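Alpha-catenin-like protein hmp-1 (Caenorhabditis elegans, PDB 5XA5) binds beta-catenin, cadherin and actin filaments at cell junctions and is required for cell migration and shape changes during embryonic body enclosure and elongation. Local coordinates at residues His161-Ala166 and Thr222-Phe227. Numbering follows the deposited sequence.
Sequences HQMIEA and TSTRTF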
ATOM      1  N   HIS A 161      -6.221 -25.107  -7.680  1.00 20.35           N
ATOM      2  CA  HIS A 161      -5.667 -26.383  -7.254  1.00 20.98           C
ATOM      3  C   HIS A 161      -6.785 -27.392  -7.007  1.00 23.04           C
ATOM      4  O   HIS A 161      -6.732 -28.544  -7.479  1.00 24.27           O
ATOM      5  CB  HIS A 161      -4.832 -26.201  -5.973  1.00 22.01           C
ATOM      6  CG  HIS A 161      -4.131 -27.451  -5.511  1.00 24.56           C
ATOM      7  ND1 HIS A 161      -2.789 -27.647  -5.689  1.00 38.71           N
ATOM      8  CD2 HIS A 161      -4.607 -28.561  -4.885  1.00 24.07           C
ATOM      9  CE1 HIS A 161      -2.446 -28.834  -5.189  1.00 35.13           C
ATOM     10  NE2 HIS A 161      -3.529 -29.405  -4.717  1.00 25.09           N
ATOM     11  N   GLN A 162      -7.796 -26.953  -6.256  1.00 22.40           N
ATOM     12  CA  GLN A 162      -8.903 -27.830  -5.919  1.00 22.96           C
ATOM     13  C   GLN A 162      -9.675 -28.219  -7.168  1.00 22.14           C
ATOM     14  O   GLN A 162     -10.139 -29.362  -7.270  1.00 24.69           O
ATOM     15  CB  GLN A 162      -9.822 -27.154  -4.893  1.00 23.85           C
ATOM     16  CG  GLN A 162      -9.204 -27.107  -3.517  1.00 24.28           C
ATOM     17  CD  GLN A 162     -10.056 -26.342  -2.528  1.00 38.00           C
ATOM     18  OE1 GLN A 162     -11.279 -26.424  -2.569  1.00 37.11           O
ATOM     19  NE2 GLN A 162      -9.411 -25.637  -1.600  1.00 31.48           N
ATOM     20  N   MET A 163      -9.787 -27.285  -8.122  1.00 23.10           N
ATOM     21  CA  MET A 163     -10.516 -27.583  -9.347  1.00 24.72           C
ATOM     22  C   MET A 163      -9.818 -28.689 -10.138  1.00 27.64           C
ATOM     23  O   MET A 163     -10.474 -29.631 -10.630  1.00 27.89           O
ATOM     24  CB  MET A 163     -10.689 -26.316 -10.196  1.00 23.65           C
ATOM     25  CG  MET A 163     -11.661 -26.518 -11.343  1.00 26.26           C
ATOM     26  SD  MET A 163     -12.029 -25.010 -12.263  1.00 24.74           S
ATOM     27  CE  MET A 163     -10.491 -24.767 -13.153  1.00 25.26           C
ATOM     28  N   ILE A 164      -8.487 -28.620 -10.206  1.00 24.00           N
ATOM     29  CA  ILE A 164      -7.675 -29.603 -10.905  1.00 23.32           C
ATOM     30  C   ILE A 164      -7.800 -30.966 -10.230  1.00 24.92           C
ATOM     31  O   ILE A 164      -7.783 -32.019 -10.894  1.00 28.14           O
ATOM     32  CB  ILE A 164      -6.197 -29.138 -10.931  1.00 27.17           C
ATOM     33  CG1 ILE A 164      -6.078 -27.887 -11.803  1.00 34.17           C
ATOM     34  CG2 ILE A 164      -5.280 -30.249 -11.427  1.00 28.82           C
ATOM     35  CD1 ILE A 164      -4.742 -27.162 -11.677  1.00 30.55           C
ATOM     36  N   GLU A 165      -7.931 -30.961  -8.903  1.00 24.89           N
ATOM     37  CA  GLU A 165      -7.992 -32.220  -8.153  1.00 25.49           C
ATOM     38  C   GLU A 165      -9.396 -32.813  -8.056  1.00 27.42           C
ATOM     39  O   GLU A 165      -9.551 -33.976  -7.673  1.00 30.43           O
ATOM     40  CB  GLU A 165      -7.445 -32.017  -6.737  1.00 32.54           C
ATOM     41  CG  GLU A 165      -5.985 -31.680  -6.690  1.00 32.51           C
ATOM     42  CD  GLU A 165      -5.115 -32.808  -7.188  1.00 37.13           C
ATOM     43  OE1 GLU A 165      -5.444 -33.990  -6.921  1.00 32.54           O
ATOM     44  OE2 GLU A 165      -4.107 -32.503  -7.857  1.00 45.39           O
ATOM     45  N   ALA A 166     -10.414 -32.030  -8.407  1.00 26.95           N
ATOM     46  CA  ALA A 166     -11.802 -32.468  -8.239  1.00 29.23           C
ATOM     47  C   ALA A 166     -12.075 -33.743  -9.001  1.00 38.30           C
ATOM     48  O   ALA A 166     -11.574 -33.931 -10.107  1.00 33.94           O
ATOM     49  CB  ALA A 166     -12.779 -31.373  -8.691  1.00 27.62           C
ATOM     50  N   THR A 222     -12.419 -25.863 -18.802  1.00 25.24           N
ATOM     51  CA  THR A 222     -12.994 -26.804 -19.738  1.00 21.84           C
ATOM     52  C   THR A 222     -12.091 -28.034 -19.900  1.00 23.91           C
ATOM     53  O   THR A 222     -12.593 -29.126 -20.104  1.00 26.36           O
ATOM     54  CB  THR A 222     -13.290 -26.154 -21.105  1.00 29.05           C
ATOM     55  OG1 THR A 222     -12.138 -25.474 -21.591  1.00 29.18           O
ATOM     56  CG2 THR A 222     -14.408 -25.136 -20.955  1.00 28.74           C
ATOM     57  N   SER A 223     -10.778 -27.878 -19.751  1.00 26.38           N
ATOM     58  CA  SER A 223      -9.889 -29.035 -19.825  0.60 28.27           C
ATOM     59  C   SER A 223     -10.098 -29.961 -18.628  1.00 28.70           C
ATOM     60  O   SER A 223     -10.078 -31.183 -18.775  1.00 27.98           O
ATOM     61  CB  SER A 223      -8.420 -28.608 -19.891  0.60 31.60           C
ATOM     62  OG  SER A 223      -8.004 -28.114 -18.629  0.60 27.48           O
ATOM     63  N   THR A 224     -10.287 -29.402 -17.435  1.00 27.06           N
ATOM     64  CA  THR A 224     -10.537 -30.226 -16.250  0.77 25.88           C
ATOM     65  C   THR A 224     -11.898 -30.914 -16.325  1.00 26.25           C
ATOM     66  O   THR A 224     -12.053 -32.068 -15.945  1.00 29.07           O
ATOM     67  CB  THR A 224     -10.440 -29.394 -14.923  0.77 24.26           C
ATOM     68  OG1 THR A 224     -11.366 -28.298 -14.923  0.77 29.78           O
ATOM     69  CG2 THR A 224      -9.029 -28.864 -14.744  0.77 22.91           C
ATOM     70  N   ARG A 225     -12.894 -30.193 -16.823  1.00 25.93           N
ATOM     71  CA  ARG A 225     -14.232 -30.742 -16.898  0.74 22.42           C
ATOM     72  C   ARG A 225     -14.284 -31.888 -17.905  1.00 29.61           C
ATOM     73  O   ARG A 225     -14.911 -32.910 -17.650  1.00 29.22           O
ATOM     74  CB  ARG A 225     -15.227 -29.647 -17.281  0.74 24.21           C
ATOM     75  CG  ARG A 225     -16.678 -30.006 -17.056  0.74 26.61           C
ATOM     76  CD  ARG A 225     -17.538 -28.843 -17.495  0.74 27.52           C
ATOM     77  NE  ARG A 225     -18.879 -28.893 -16.927  0.74 28.54           N
ATOM     78  CZ  ARG A 225     -19.898 -29.539 -17.483  0.74 28.63           C
ATOM     79  NH1 ARG A 225     -19.725 -30.202 -18.622  0.74 28.84           N
ATOM     80  NH2 ARG A 225     -21.089 -29.520 -16.898  0.74 33.37           N
ATOM     81  N   THR A 226     -13.605 -31.727 -19.036  1.00 24.71           N
ATOM     82  CA  THR A 226     -13.579 -32.776 -20.052  1.00 26.94           C
ATOM     83  C   THR A 226     -12.819 -33.985 -19.511  1.00 32.99           C
ATOM     84  O   THR A 226     -13.220 -35.125 -19.717  1.00 34.80           O
ATOM     85  CB  THR A 226     -12.921 -32.274 -21.348  1.00 29.86           C
ATOM     86  OG1 THR A 226     -13.758 -31.288 -21.965  1.00 32.52           O
ATOM     87  CG2 THR A 226     -12.694 -33.428 -22.328  1.00 30.50           C
ATOM     88  N   PHE A 227     -11.724 -33.733 -18.800  1.00 29.09           N
ATOM     89  CA  PHE A 227     -10.912 -34.840 -18.296  1.00 31.97           C
ATOM     90  C   PHE A 227     -11.603 -35.660 -17.196  1.00 34.93           C
ATOM     91  O   PHE A 227     -11.390 -36.871 -17.115  1.00 40.06           O
ATOM     92  CB  PHE A 227      -9.567 -34.323 -17.787  1.00 28.75           C
ATOM     93  CG  PHE A 227      -8.649 -35.411 -17.322  1.00 32.55           C
ATOM     94  CD1 PHE A 227      -8.227 -36.396 -18.198  1.00 39.72           C
ATOM     95  CD2 PHE A 227      -8.228 -35.466 -16.005  1.00 40.83           C
ATOM     96  CE1 PHE A 227      -7.387 -37.412 -17.765  1.00 48.91           C
ATOM     97  CE2 PHE A 227      -7.386 -36.472 -15.570  1.00 51.38           C
ATOM     98  CZ  PHE A 227      -6.964 -37.442 -16.450  1.00 48.26           C
TER
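In the conformer described here, one of two modelled for T224, the side chain presents its two branches to different neighbours, OG1 to M163 and CG2 to I164. M163 reaches it from the side: CG, anti to the backbone N (chi1 -169°), lies 4.0 Å from T224 OG1. A bend at chi3 (73°) then brings M163 CE to the same 4.0 Å from T224 OG1, and the two side chains cross at about a right angle. The hydroxyl makes no hydrogen bond across the contact; in this conformer it bonds mainly to the carbonyl O of L220 on its own helix, with that of Y221 also within reach. T224 CG2 meets backbone instead, 4.1 Å from I164 CA, and I164 CG1 passes T224 CG2 at 4.3 Å. With CB of I164 directed away from the partner helix, the main chains can come close, I164 CA to T224 CA being 6.1 Å. Helix 169-196 adds Y176 against M163 and V172 against T224, while A244 of helix 234-258 touches I164. This is close interhelical packing through a small threonine, in the four-helix bundle that the end of helix 117-165 forms with helices 169-196, 200-229 and 234-258, in the N-terminal part of this vinculin/alpha-catenin family protein.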